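Local coordinates for protein L-cysteine S-thiosulfotransferase subunit SoxA (Paracoccus denitrificans, PDB 2C1D) that forms, with its partner SoxX, the heme enzyme that joins thiosulfate to a cysteine of the sulfur carrier SoxYZ, passing the electrons to cytochrome c, at residues A23-A26 against F27-D30; D112-N115 against A116-E120; N190-A194 against D195-Q199; G214-T217 against A218-F222. One frame throughout, in Å; residues are numbered along the deposited sequence.

Contact 1. Residues A23-A26 against F27-D30; sequences APPA and FLAD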
loop_
_atom_site.group_PDB
_atom_site.type_symbol
_atom_site.label_atom_id
_atom_site.label_comp_id
_atom_site.label_asym_id
_atom_site.label_seq_id
_atom_site.Cartn_x
_atom_site.Cartn_y
_atom_site.Cartn_z
ATOM N N ALA A 23 5.228 12.516 -17.143
ATOM C CA ALA A 23 4.792 11.448 -18.031
ATOM C C ALA A 23 5.297 10.121 -17.481
ATOM O O ALA A 23 6.409 10.042 -16.975
ATOM C CB ALA A 23 5.319 11.672 -19.460
ATOM N N PRO A 24 4.514 9.056 -17.615
ATOM C CA PRO A 24 4.910 7.764 -17.057
ATOM C C PRO A 24 6.080 7.188 -17.808
ATOM O O PRO A 24 6.307 7.618 -18.932
ATOM C CB PRO A 24 3.660 6.877 -17.272
ATOM C CG PRO A 24 2.600 7.776 -17.727
ATOM C CD PRO A 24 3.223 8.981 -18.316
ATOM N N PRO A 25 6.787 6.217 -17.245
ATOM C CA PRO A 25 7.790 5.471 -18.010
ATOM C C PRO A 25 7.087 4.684 -19.123
ATOM O O PRO A 25 5.897 4.432 -19.016
ATOM C CB PRO A 25 8.405 4.542 -16.966
ATOM C CG PRO A 25 7.359 4.383 -15.958
ATOM C CD PRO A 25 6.671 5.705 -15.870
ATOM N N ALA A 26 7.800 4.320 -20.178
ATOM C CA ALA A 26 7.152 3.763 -21.361
ATOM C C ALA A 26 6.317 2.517 -21.023
ATOM O O ALA A 26 5.227 2.354 -21.541
ATOM C CB ALA A 26 8.186 3.459 -22.464
ATOM N N PHE A 27 6.784 1.682 -20.097
ATOM C CA PHE A 27 6.018 0.494 -19.713
ATOM C C PHE A 27 4.675 0.768 -19.057
ATOM O O PHE A 27 3.825 -0.108 -19.006
ATOM C CB PHE A 27 6.862 -0.471 -18.882
ATOM C CG PHE A 27 6.984 -0.122 -17.419
ATOM C CD1 PHE A 27 6.038 -0.577 -16.493
ATOM C CD2 PHE A 27 8.089 0.581 -16.955
ATOM C CE1 PHE A 27 6.198 -0.316 -15.122
ATOM C CE2 PHE A 27 8.235 0.867 -15.602
ATOM C CZ PHE A 27 7.295 0.405 -14.681
ATOM N N LEU A 28 4.468 1.981 -18.573
ATOM C CA LEU A 28 3.198 2.371 -17.998
ATOM C C LEU A 28 2.370 3.296 -18.903
ATOM O O LEU A 28 1.365 3.831 -18.460
ATOM C CB LEU A 28 3.469 3.078 -16.671
ATOM C CG LEU A 28 3.040 2.414 -15.371
ATOM C CD1 LEU A 28 2.891 0.884 -15.481
ATOM C CD2 LEU A 28 3.975 2.823 -14.244
ATOM N N ALA A 29 2.781 3.495 -20.151
ATOM C CA ALA A 29 2.150 4.519 -21.001
ATOM C C ALA A 29 0.690 4.213 -21.355
ATOM O O ALA A 29 -0.108 5.130 -21.496
ATOM C CB ALA A 29 2.975 4.756 -22.273
ATOM N N ASP A 30 0.334 2.937 -21.494
ATOM C CA ASP A 30 -1.080 2.549 -21.682
ATOM C C ASP A 30 -1.911 2.504 -20.364
ATOM O O ASP A 30 -3.145 2.328 -20.391
ATOM C CB ASP A 30 -1.176 1.199 -22.430
ATOM C CG ASP A 30 -2.558 0.983 -23.108
ATOM O OD1 ASP A 30 -3.290 1.979 -23.372
ATOM O OD2 ASP A 30 -3.003 -0.163 -23.402
#
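Pro25 and Leu28 are tied by the first of two i to i+3 backbone bonds that form a short 3-10 turn at residues 26-28. Leu28 N donates to Pro25 O at 2.9 Å, and Ala29 N donates to Ala26 O at 3.0 Å. Both bonds span three residues, the spacing of a 3-10 helix.

The apolar contacts follow from this curl. The Pro25 ring meets Phe27 obliquely, its CG 3.6 Å from CE2 of Phe27, with Pro25 CB almost as near, 3.9 Å from Phe27 CE2. Phe27 reaches back to the proline because its CG sits between its own N and carbonyl carbon (chi1 81°), which brings the ring back beside Pro25. Leu28 is the buried residue of the group: its CB lies 3.9 Å from Pro24 CB, while its CD2 approaches Pro25 CG at 4.1 Å. The two prolines thus cover different parts of one leucine.

Within the fold, the turn lies in the loop between strand 16-22 and strand 35-36. Pro24 and Pro25 rest on Ile35 of the latter strand, Phe27 makes an edge-to-face contact with Trp162, and Phe27 and Leu28 both lie against Arg251 of helix 239-251.

Contact 2. Residues D112-N115 against A116-E120; sequences DYVN and ACVTE. With HEC (heme c), chain I.
Tyr113 and Cys117, one turn apart on helix 110-122 of a cytochrome c domain, both face heme c of chain I. Cys117 SG, anti to its carbonyl carbon (chi1 -74°), reaches the iron at 2.2 Å, and His84 supplies the other axial ligand. Tyr113 takes the same first torsion, which lays its ring beside the porphyrin margin: propionate carbon CAA sits 3.4 Å above one ring face, displaced toward the rim, and carboxylate oxygen O1A comes over that face 3.4 Å from Tyr113 CZ. Hydrogen bonds to Asp101 and Arg99 hold the phenol oxygen. A leucine here would probably leave Asp101 and Arg99 without their phenol partner and the propionate without its flat cover.

On another side of the helix, Val114 CG1 meets Val118 CG2 obliquely at 4.1 Å, and Val114 packs on helix 132-143. Asn115 and Val118 run side by side, with OD1 3.9 Å from Val118 CB; that amide oxygen accepts from Trp127 N. The helix widens into a pi-type turn at 117-120; Val118 N to Val114 O is 3.0 Å and nearly straight at 177°. Asn115 O accepts twice from one residue, from Thr119 N at 3.0 Å and from Thr119 OG1 at 2.8 Å.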
loop_
_atom_site.group_PDB
_atom_site.type_symbol
_atom_site.label_atom_id
_atom_site.label_comp_id
_atom_site.label_asym_id
_atom_site.label_seq_id
_atom_site.Cartn_x
_atom_site.Cartn_y
_atom_site.Cartn_z
ATOM N N ASP A 112 20.466 -3.435 2.146
ATOM C CA ASP A 112 21.541 -4.396 1.919
ATOM C C ASP A 112 22.907 -3.718 1.858
ATOM O O ASP A 112 23.854 -4.270 2.352
ATOM C CB ASP A 112 21.349 -5.183 0.638
ATOM C CG ASP A 112 20.084 -5.992 0.630
ATOM O OD1 ASP A 112 19.769 -6.673 1.645
ATOM O OD2 ASP A 112 19.365 -6.017 -0.390
ATOM N N TYR A 113 23.041 -2.556 1.212
ATOM C CA TYR A 113 24.355 -1.891 1.217
ATOM C C TYR A 113 24.740 -1.466 2.624
ATOM O O TYR A 113 25.881 -1.645 3.044
ATOM C CB TYR A 113 24.374 -0.663 0.307
ATOM C CG TYR A 113 24.489 -0.916 -1.180
ATOM C CD1 TYR A 113 23.645 -0.266 -2.079
ATOM C CD2 TYR A 113 25.463 -1.762 -1.691
ATOM C CE1 TYR A 113 23.744 -0.475 -3.436
ATOM C CE2 TYR A 113 25.591 -1.978 -3.057
ATOM C CZ TYR A 113 24.725 -1.332 -3.926
ATOM O OH TYR A 113 24.850 -1.530 -5.273
ATOM N N VAL A 114 23.794 -0.908 3.368
ATOM C CA VAL A 114 24.106 -0.429 4.706
ATOM C C VAL A 114 24.571 -1.639 5.528
ATOM O O VAL A 114 25.621 -1.596 6.127
ATOM C CB VAL A 114 22.900 0.295 5.365
ATOM C CG1 VAL A 114 23.192 0.635 6.788
ATOM C CG2 VAL A 114 22.540 1.580 4.572
ATOM N N ASN A 115 23.832 -2.735 5.496
ATOM C CA ASN A 115 24.232 -3.893 6.307
ATOM C C ASN A 115 25.521 -4.607 5.847
ATOM O O ASN A 115 26.204 -5.272 6.666
ATOM C CB ASN A 115 23.082 -4.896 6.462
ATOM C CG ASN A 115 22.284 -4.656 7.726
ATOM O OD1 ASN A 115 22.802 -4.085 8.704
ATOM N ND2 ASN A 115 21.012 -5.060 7.712
ATOM N N ALA A 116 25.866 -4.500 4.578
ATOM C CA ALA A 116 27.145 -5.062 4.139
ATOM C C ALA A 116 28.294 -4.339 4.869
ATOM O O ALA A 116 29.231 -4.978 5.371
ATOM C CB ALA A 116 27.310 -5.001 2.619
ATOM N N CYS A 117 28.208 -3.017 4.980
ATOM C CA CYS A 117 29.252 -2.279 5.658
ATOM C C CYS A 117 29.200 -2.517 7.158
ATOM O O CYS A 117 30.220 -2.807 7.789
ATOM C CB CYS A 117 29.219 -0.801 5.287
ATOM S SG CYS A 117 29.848 -0.515 3.591
ATOM N N VAL A 118 28.002 -2.434 7.723
ATOM C CA VAL A 118 27.814 -2.710 9.157
ATOM C C VAL A 118 28.463 -4.044 9.586
ATOM O O VAL A 118 29.188 -4.076 10.583
ATOM C CB VAL A 118 26.316 -2.705 9.535
ATOM C CG1 VAL A 118 26.102 -3.099 10.992
ATOM C CG2 VAL A 118 25.701 -1.359 9.285
ATOM N N THR A 119 28.222 -5.124 8.849
ATOM C CA THR A 119 28.698 -6.455 9.260
ATOM C C THR A 119 30.142 -6.771 8.839
ATOM O O THR A 119 30.973 -7.192 9.657
ATOM C CB THR A 119 27.768 -7.581 8.762
ATOM O OG1 THR A 119 27.658 -7.543 7.332
ATOM C CG2 THR A 119 26.326 -7.386 9.299
ATOM N N GLU A 120 30.441 -6.573 7.570
ATOM C CA GLU A 120 31.778 -6.872 7.040
ATOM C C GLU A 120 32.858 -5.872 7.440
ATOM O O GLU A 120 34.005 -6.254 7.567
ATOM C CB GLU A 120 31.740 -6.963 5.524
ATOM C CG GLU A 120 30.712 -7.952 5.030
ATOM C CD GLU A 120 30.893 -8.332 3.571
ATOM O OE1 GLU A 120 29.862 -8.599 2.908
ATOM O OE2 GLU A 120 32.055 -8.371 3.094
HETATM FE FE HEC I . 30.334 1.610 3.242
HETATM C CHA HEC I . 29.815 0.659 -0.088
HETATM C CHB HEC I . 27.244 2.883 3.354
HETATM C CHC HEC I . 30.812 2.190 6.541
HETATM C CHD HEC I . 33.693 1.000 2.839
HETATM N NA HEC I . 28.839 1.756 1.872
HETATM C C1A HEC I . 28.813 1.324 0.568
HETATM C C2A HEC I . 27.530 1.642 0.016
HETATM C C3A HEC I . 26.822 2.255 0.972
HETATM C C4A HEC I . 27.621 2.316 2.172
HETATM C CMA HEC I . 25.384 2.778 0.869
HETATM C CAA HEC I . 27.100 1.316 -1.428
HETATM C CBA HEC I . 27.843 2.267 -2.346
HETATM C CGA HEC I . 27.698 1.943 -3.825
HETATM O O1A HEC I . 27.424 0.782 -4.208
HETATM O O2A HEC I . 27.887 2.915 -4.605
HETATM N NB HEC I . 29.227 2.433 4.690
HETATM C C1B HEC I . 27.912 2.812 4.549
HETATM C C2B HEC I . 27.390 3.085 5.881
HETATM C C3B HEC I . 28.378 2.903 6.764
HETATM C C4B HEC I . 29.563 2.487 6.025
HETATM C CMB HEC I . 25.961 3.587 6.174
HETATM C CAB HEC I . 28.286 3.079 8.315
HETATM C CBB HEC I . 27.272 2.331 8.852
HETATM N NC HEC I . 31.993 1.615 4.456
HETATM C C1C HEC I . 31.935 1.800 5.819
HETATM C C2C HEC I . 33.283 1.651 6.333
HETATM C C3C HEC I . 34.073 1.198 5.329
HETATM C C4C HEC I . 33.276 1.259 4.114
HETATM C CMC HEC I . 33.608 1.624 7.844
HETATM C CAC HEC I . 35.597 0.839 5.380
HETATM C CBC HEC I . 36.038 -0.042 6.306
HETATM N ND HEC I . 31.546 0.938 1.614
HETATM C C1D HEC I . 32.915 0.711 1.740
HETATM C C2D HEC I . 33.404 0.088 0.526
HETATM C C3D HEC I . 32.194 -0.045 -0.383
HETATM C C4D HEC I . 31.088 0.521 0.373
HETATM C CMD HEC I . 34.835 -0.366 0.183
HETATM C CAD HEC I . 32.146 -0.644 -1.798
HETATM C CBD HEC I . 32.443 0.434 -2.796
HETATM C CGD HEC I . 32.264 -0.072 -4.225
HETATM O O1D HEC I . 32.959 0.461 -5.142
HETATM O O2D HEC I . 31.423 -0.975 -4.431
#

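Contact 3. Residues N190-A194 against D195-Q199; sequences NMIRA and DHLSQ. With HEC (heme c), chain J.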
loop_
_atom_site.group_PDB
_atom_site.type_symbol
_atom_site.label_atom_id
_atom_site.label_comp_id
_atom_site.label_asym_id
_atom_site.label_seq_id
_atom_site.Cartn_x
_atom_site.Cartn_y
_atom_site.Cartn_z
ATOM N N ASN A 190 -9.608 7.932 -5.980
ATOM C CA ASN A 190 -10.818 7.632 -5.226
ATOM C C ASN A 190 -10.570 7.602 -3.731
ATOM O O ASN A 190 -9.416 7.596 -3.285
ATOM C CB ASN A 190 -11.429 6.314 -5.718
ATOM C CG ASN A 190 -11.983 6.431 -7.169
ATOM O OD1 ASN A 190 -12.347 7.527 -7.621
ATOM N ND2 ASN A 190 -12.072 5.315 -7.865
ATOM N N MET A 191 -11.667 7.607 -2.970
ATOM C CA MET A 191 -11.629 7.508 -1.528
ATOM C C MET A 191 -11.941 6.076 -1.135
ATOM O O MET A 191 -12.968 5.520 -1.540
ATOM C CB MET A 191 -12.651 8.448 -0.897
ATOM C CG MET A 191 -12.419 9.922 -1.164
ATOM S SD MET A 191 -10.819 10.566 -0.641
ATOM C CE MET A 191 -10.907 10.357 1.113
ATOM N N ILE A 192 -11.031 5.462 -0.387
ATOM C CA ILE A 192 -11.330 4.237 0.313
ATOM C C ILE A 192 -11.435 4.597 1.784
ATOM O O ILE A 192 -10.442 4.922 2.443
ATOM C CB ILE A 192 -10.293 3.101 -0.050
ATOM C CG1 ILE A 192 -10.806 1.727 0.377
ATOM C CG2 ILE A 192 -8.904 3.355 0.525
ATOM C CD1 ILE A 192 -10.342 0.637 -0.578
ATOM N N ARG A 193 -12.673 4.548 2.273
ATOM C CA ARG A 193 -13.089 5.215 3.482
ATOM C C ARG A 193 -12.427 6.625 3.552
ATOM O O ARG A 193 -12.582 7.405 2.610
ATOM C CB ARG A 193 -12.867 4.314 4.723
ATOM C CG ARG A 193 -13.767 4.679 5.917
ATOM C CD ARG A 193 -15.236 4.337 5.689
ATOM N NE ARG A 193 -16.143 4.918 6.684
ATOM C CZ ARG A 193 -16.443 4.344 7.855
ATOM N NH1 ARG A 193 -15.923 3.187 8.181
ATOM N NH2 ARG A 193 -17.289 4.930 8.699
ATOM N N ALA A 194 -11.689 6.926 4.621
ATOM C CA ALA A 194 -11.113 8.252 4.809
ATOM C C ALA A 194 -9.803 8.480 4.073
ATOM O O ALA A 194 -9.282 9.594 4.096
ATOM C CB ALA A 194 -10.930 8.548 6.306
ATOM N N ASP A 195 -9.266 7.455 3.412
ATOM C CA ASP A 195 -8.007 7.603 2.659
ATOM C C ASP A 195 -8.190 7.890 1.167
ATOM O O ASP A 195 -8.918 7.181 0.489
ATOM C CB ASP A 195 -7.156 6.339 2.785
ATOM C CG ASP A 195 -6.721 6.065 4.203
ATOM O OD1 ASP A 195 -6.150 6.986 4.843
ATOM O OD2 ASP A 195 -6.923 4.945 4.743
ATOM N N HIS A 196 -7.490 8.907 0.678
ATOM C CA HIS A 196 -7.449 9.298 -0.738
ATOM C C HIS A 196 -6.342 8.472 -1.366
ATOM O O HIS A 196 -5.165 8.647 -1.011
ATOM C CB HIS A 196 -7.070 10.787 -0.831
ATOM C CG HIS A 196 -7.271 11.411 -2.178
ATOM N ND1 HIS A 196 -6.872 12.702 -2.444
ATOM C CD2 HIS A 196 -7.870 10.956 -3.311
ATOM C CE1 HIS A 196 -7.222 13.021 -3.679
ATOM N NE2 HIS A 196 -7.815 11.976 -4.231
ATOM N N LEU A 197 -6.721 7.563 -2.275
ATOM C CA LEU A 197 -5.791 6.641 -2.858
ATOM C C LEU A 197 -4.833 7.334 -3.821
ATOM O O LEU A 197 -5.255 8.042 -4.746
ATOM C CB LEU A 197 -6.514 5.512 -3.596
ATOM C CG LEU A 197 -6.906 4.327 -2.724
ATOM C CD1 LEU A 197 -7.955 3.461 -3.429
ATOM C CD2 LEU A 197 -5.690 3.494 -2.291
ATOM N N SER A 198 -3.546 7.079 -3.618
ATOM C CA SER A 198 -2.488 7.541 -4.536
ATOM C C SER A 198 -2.121 6.435 -5.517
ATOM O O SER A 198 -2.796 5.398 -5.578
ATOM C CB SER A 198 -1.272 7.991 -3.721
ATOM O OG SER A 198 -0.570 6.901 -3.211
ATOM N N GLN A 199 -1.075 6.640 -6.309
ATOM C CA GLN A 199 -0.587 5.592 -7.185
ATOM C C GLN A 199 0.374 4.652 -6.455
ATOM O O GLN A 199 1.000 3.819 -7.092
ATOM C CB GLN A 199 0.085 6.162 -8.430
ATOM C CG GLN A 199 -0.871 6.833 -9.363
ATOM C CD GLN A 199 -0.173 7.600 -10.465
ATOM O OE1 GLN A 199 1.046 7.792 -10.411
ATOM N NE2 GLN A 199 -0.941 8.002 -11.513
HETATM FE FE HEC J . -1.078 0.567 -0.742
HETATM C CHA HEC J . -0.367 3.627 0.604
HETATM C CHB HEC J . 2.184 0.414 -1.903
HETATM C CHC HEC J . -1.677 -2.523 -1.961
HETATM C CHD HEC J . -4.382 0.941 -0.049
HETATM N NA HEC J . 0.609 1.817 -0.663
HETATM C C1A HEC J . 0.667 3.036 -0.052
HETATM C C2A HEC J . 1.986 3.575 -0.244
HETATM C C3A HEC J . 2.693 2.662 -0.944
HETATM C C4A HEC J . 1.832 1.548 -1.223
HETATM C CMA HEC J . 4.152 2.743 -1.388
HETATM C CAA HEC J . 2.495 4.945 0.267
HETATM C CBA HEC J . 2.454 5.954 -0.894
HETATM C CGA HEC J . 3.015 7.307 -0.471
HETATM O O1A HEC J . 3.038 8.222 -1.326
HETATM O O2A HEC J . 3.421 7.488 0.725
HETATM N NB HEC J . 0.018 -0.767 -1.721
HETATM C C1B HEC J . 1.357 -0.682 -2.068
HETATM C C2B HEC J . 1.774 -1.949 -2.582
HETATM C C3B HEC J . 0.718 -2.754 -2.617
HETATM C C4B HEC J . -0.391 -2.039 -2.048
HETATM C CMB HEC J . 3.180 -2.248 -3.108
HETATM C CAB HEC J . 0.698 -4.220 -3.102
HETATM C CBB HEC J . 1.550 -4.994 -2.363
HETATM N NC HEC J . -2.750 -0.587 -0.975
HETATM C C1C HEC J . -2.777 -1.829 -1.528
HETATM C C2C HEC J . -4.133 -2.339 -1.478
HETATM C C3C HEC J . -4.904 -1.370 -0.947
HETATM C C4C HEC J . -4.016 -0.256 -0.637
HETATM C CMC HEC J . -4.500 -3.744 -2.007
HETATM C CAC HEC J . -6.439 -1.274 -0.650
HETATM C CBC HEC J . -7.181 -2.267 -0.139
HETATM N ND HEC J . -2.170 2.005 0.127
HETATM C C1D HEC J . -3.552 1.953 0.325
HETATM C C2D HEC J . -3.994 3.150 1.012
HETATM C C3D HEC J . -2.742 3.968 1.222
HETATM C C4D HEC J . -1.671 3.189 0.644
HETATM C CMD HEC J . -5.419 3.533 1.450
HETATM C CAD HEC J . -2.627 5.371 1.865
HETATM C CBD HEC J . -3.095 6.407 0.826
HETATM C CGD HEC J . -2.124 6.566 -0.326
HETATM O O1D HEC J . -2.242 5.903 -1.380
HETATM O O2D HEC J . -1.194 7.372 -0.237
HETATM O O HOH W 1 -8.732 3.280 3.853
#
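Met191 and His196 face each other as a non-hydrogen-bonded pair in a two-stranded antiparallel hairpin. Next to them Ile192 and Asp195 form the hydrogen-bonded pair that closes a type II' turn, with bonds in both directions: Ile192 N to Asp195 O at 2.9 Å and Asp195 N to Ile192 O. A further bond, Leu197 N to Asn190 O, is almost straight at 172° and extends the pairing past the strands. One water donates to both Ile192 O and Asp195 OD2, bridging main chain and carboxylate.

Met191 curls over its partner because its chain is bent at both chi2 and chi3. SD lies 3.8 Å from His196 CB and stands obliquely to the imidazole, 42° off the ring normal, while Asn190 O lies in the ring plane at its edge. His196 NE2 bonds Asp1 N.

Leu197 can be followed outward from CB, which rests on Asn190 O. Its CG meets Ile192 CG2 at 3.9 Å; there the branches part, CD1 staying against Ile192 and CD2 coming over the porphyrin face of heme c of chain J, 3.6 Å from CHD. An alanine in its place would probably open a gap between Ile192 and the porphyrin face near CHD. Just beyond, Ser198 N and OG both donate to propionate O1D, the hydroxyl at 2.7 Å.

Arg193 and Met191 also bond to the SoxX chain. The whole is a beta hairpin that forms one wall of a c-type heme pocket at the subunit interface.

Contact 4. Residues G214-T217 against A218-F222; sequences GMVT and AQHRF. With HEC (heme c), chain J.
Thr217 caps helix 218-223: it stands at the N-cap, and its OG1 accepts from His220 N at 3.3 Å with an N-H...O angle of 154°. The hydroxyl can do so because it lies between the threonine's own N and carbonyl carbon (chi1 59°), facing the first turn. The main chain completes the junction, Arg221 N donating to Thr217 O at 3.0 Å. The axes of strand 214-216 and the helix lie 81° apart.

Val216 and His220 cross at about a right angle, CG1 of the valine 3.9 Å from CD2 of the imidazole, and Thr217 meets His220 at a similar angle. Phe222 turns another way, toward helix 239-251, with methyl CMB of heme c of chain J 3.5 Å from its CE2.

Arg221, which probably binds substrate, leaves the helix toward that heme. Its chain starts anti to the backbone N and bends at chi2 (67°), bringing the guanidinium over the porphyrin face near CHA, one flat face turned to it and the planes inclined. Methine CHA stands 3.3 Å above the guanidinium plane, and the closest nitrogen is NH2, 3.4 Å from CHA.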
loop_
_atom_site.group_PDB
_atom_site.type_symbol
_atom_site.label_atom_id
_atom_site.label_comp_id
_atom_site.label_asym_id
_atom_site.label_seq_id
_atom_site.Cartn_x
_atom_site.Cartn_y
_atom_site.Cartn_z
ATOM N N GLY A 214 6.745 8.784 13.114
ATOM C CA GLY A 214 8.078 8.234 12.857
ATOM C C GLY A 214 8.318 7.864 11.414
ATOM O O GLY A 214 7.407 7.917 10.595
ATOM N N MET A 215 9.542 7.454 11.105
ATOM C CA MET A 215 9.898 7.099 9.727
ATOM C C MET A 215 9.443 5.670 9.397
ATOM O O MET A 215 9.336 4.800 10.268
ATOM C CB MET A 215 11.405 7.226 9.509
ATOM C CG MET A 215 12.007 8.590 9.812
ATOM S SD MET A 215 11.264 9.910 8.903
ATOM C CE MET A 215 11.510 9.393 7.081
ATOM N N VAL A 216 9.185 5.446 8.121
ATOM C CA VAL A 216 8.776 4.163 7.598
ATOM C C VAL A 216 9.549 3.937 6.285
ATOM O O VAL A 216 9.708 4.872 5.480
ATOM C CB VAL A 216 7.245 4.143 7.307
ATOM C CG1 VAL A 216 6.835 2.860 6.645
ATOM C CG2 VAL A 216 6.457 4.268 8.606
ATOM N N THR A 217 10.006 2.708 6.073
ATOM C CA THR A 217 10.667 2.318 4.816
ATOM C C THR A 217 9.666 1.701 3.860
ATOM O O THR A 217 8.579 1.245 4.273
ATOM C CB THR A 217 11.783 1.297 5.080
ATOM O OG1 THR A 217 11.221 0.131 5.710
ATOM C CG2 THR A 217 12.831 1.837 6.095
ATOM N N ALA A 218 10.025 1.648 2.580
ATOM C CA ALA A 218 9.160 0.997 1.612
ATOM C C ALA A 218 8.951 -0.472 1.969
ATOM O O ALA A 218 7.874 -0.995 1.752
ATOM C CB ALA A 218 9.717 1.135 0.211
ATOM N N GLN A 219 9.970 -1.130 2.527
ATOM C CA GLN A 219 9.864 -2.546 2.872
ATOM C C GLN A 219 8.781 -2.723 3.927
ATOM O O GLN A 219 7.957 -3.631 3.840
ATOM C CB GLN A 219 11.196 -3.124 3.393
ATOM C CG GLN A 219 12.278 -3.364 2.320
ATOM C CD GLN A 219 11.843 -4.286 1.237
ATOM O OE1 GLN A 219 11.821 -3.921 0.037
ATOM N NE2 GLN A 219 11.514 -5.488 1.617
ATOM N N HIS A 220 8.746 -1.825 4.898
ATOM C CA HIS A 220 7.761 -1.944 5.958
ATOM C C HIS A 220 6.349 -1.598 5.458
ATOM O O HIS A 220 5.373 -2.202 5.889
ATOM C CB HIS A 220 8.140 -1.081 7.150
ATOM C CG HIS A 220 7.175 -1.184 8.295
ATOM N ND1 HIS A 220 7.277 -2.154 9.267
ATOM C CD2 HIS A 220 6.071 -0.459 8.603
ATOM C CE1 HIS A 220 6.291 -2.011 10.138
ATOM N NE2 HIS A 220 5.540 -0.996 9.750
ATOM N N ARG A 221 6.242 -0.637 4.546
ATOM C CA ARG A 221 4.945 -0.304 3.951
ATOM C C ARG A 221 4.331 -1.525 3.256
ATOM O O ARG A 221 3.173 -1.918 3.537
ATOM C CB ARG A 221 5.065 0.848 2.965
ATOM C CG ARG A 221 3.737 1.620 2.802
ATOM C CD ARG A 221 3.364 2.360 4.062
ATOM N NE ARG A 221 2.385 3.418 3.893
ATOM C CZ ARG A 221 1.061 3.274 3.954
ATOM N NH1 ARG A 221 0.484 2.094 4.166
ATOM N NH2 ARG A 221 0.304 4.335 3.811
ATOM N N PHE A 222 5.126 -2.144 2.394
ATOM C CA PHE A 222 4.735 -3.373 1.704
ATOM C C PHE A 222 4.252 -4.475 2.639
ATOM O O PHE A 222 3.263 -5.145 2.350
ATOM C CB PHE A 222 5.908 -3.920 0.887
ATOM C CG PHE A 222 6.391 -3.009 -0.210
ATOM C CD1 PHE A 222 7.620 -3.254 -0.812
ATOM C CD2 PHE A 222 5.664 -1.891 -0.622
ATOM C CE1 PHE A 222 8.099 -2.433 -1.846
ATOM C CE2 PHE A 222 6.133 -1.085 -1.637
ATOM C CZ PHE A 222 7.355 -1.362 -2.260
HETATM FE FE HEC J . -1.078 0.567 -0.742
HETATM C CHA HEC J . -0.367 3.627 0.604
HETATM C CHB HEC J . 2.184 0.414 -1.903
HETATM C CHC HEC J . -1.677 -2.523 -1.961
HETATM C CHD HEC J . -4.382 0.941 -0.049
HETATM N NA HEC J . 0.609 1.817 -0.663
HETATM C C1A HEC J . 0.667 3.036 -0.052
HETATM C C2A HEC J . 1.986 3.575 -0.244
HETATM C C3A HEC J . 2.693 2.662 -0.944
HETATM C C4A HEC J . 1.832 1.548 -1.223
HETATM C CMA HEC J . 4.152 2.743 -1.388
HETATM C CAA HEC J . 2.495 4.945 0.267
HETATM C CBA HEC J . 2.454 5.954 -0.894
HETATM C CGA HEC J . 3.015 7.307 -0.471
HETATM O O1A HEC J . 3.038 8.222 -1.326
HETATM O O2A HEC J . 3.421 7.488 0.725
HETATM N NB HEC J . 0.018 -0.767 -1.721
HETATM C C1B HEC J . 1.357 -0.682 -2.068
HETATM C C2B HEC J . 1.774 -1.949 -2.582
HETATM C C3B HEC J . 0.718 -2.754 -2.617
HETATM C C4B HEC J . -0.391 -2.039 -2.048
HETATM C CMB HEC J . 3.180 -2.248 -3.108
HETATM C CAB HEC J . 0.698 -4.220 -3.102
HETATM C CBB HEC J . 1.550 -4.994 -2.363
HETATM N NC HEC J . -2.750 -0.587 -0.975
HETATM C C1C HEC J . -2.777 -1.829 -1.528
HETATM C C2C HEC J . -4.133 -2.339 -1.478
HETATM C C3C HEC J . -4.904 -1.370 -0.947
HETATM C C4C HEC J . -4.016 -0.256 -0.637
HETATM C CMC HEC J . -4.500 -3.744 -2.007
HETATM C CAC HEC J . -6.439 -1.274 -0.650
HETATM C CBC HEC J . -7.181 -2.267 -0.139
HETATM N ND HEC J . -2.170 2.005 0.127
HETATM C C1D HEC J . -3.552 1.953 0.325
HETATM C C2D HEC J . -3.994 3.150 1.012
HETATM C C3D HEC J . -2.742 3.968 1.222
HETATM C C4D HEC J . -1.671 3.189 0.644
HETATM C CMD HEC J . -5.419 3.533 1.450
HETATM C CAD HEC J . -2.627 5.371 1.865
HETATM C CBD HEC J . -3.095 6.407 0.826
HETATM C CGD HEC J . -2.124 6.566 -0.326
HETATM O O1D HEC J . -2.242 5.903 -1.380
HETATM O O2D HEC J . -1.194 7.372 -0.237
#

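Along the chain the contacts come in series, 1 to 4, and none touches another. Contact 2 belongs to one cytochrome c domain, contacts 3 and 4 to the second. Contacts 2 and 3, with centres 37 Å apart, lie on opposite sides of the chain's centre and serve different hemes. Contacts 3 and 4, centres 19 Å apart and nearest atoms about 7 Å, both touch heme c of chain J: the hairpin 191-196 and helix 218-223 supply separate parts of its surroundings. Contact 1 lies in the surface loop between strands 16-22 and 35-36 without touching a heme, its nearest atoms about 7 Å from contact 3. Contacts 2, 3 and 4 thus place residues around two widely separated hemes.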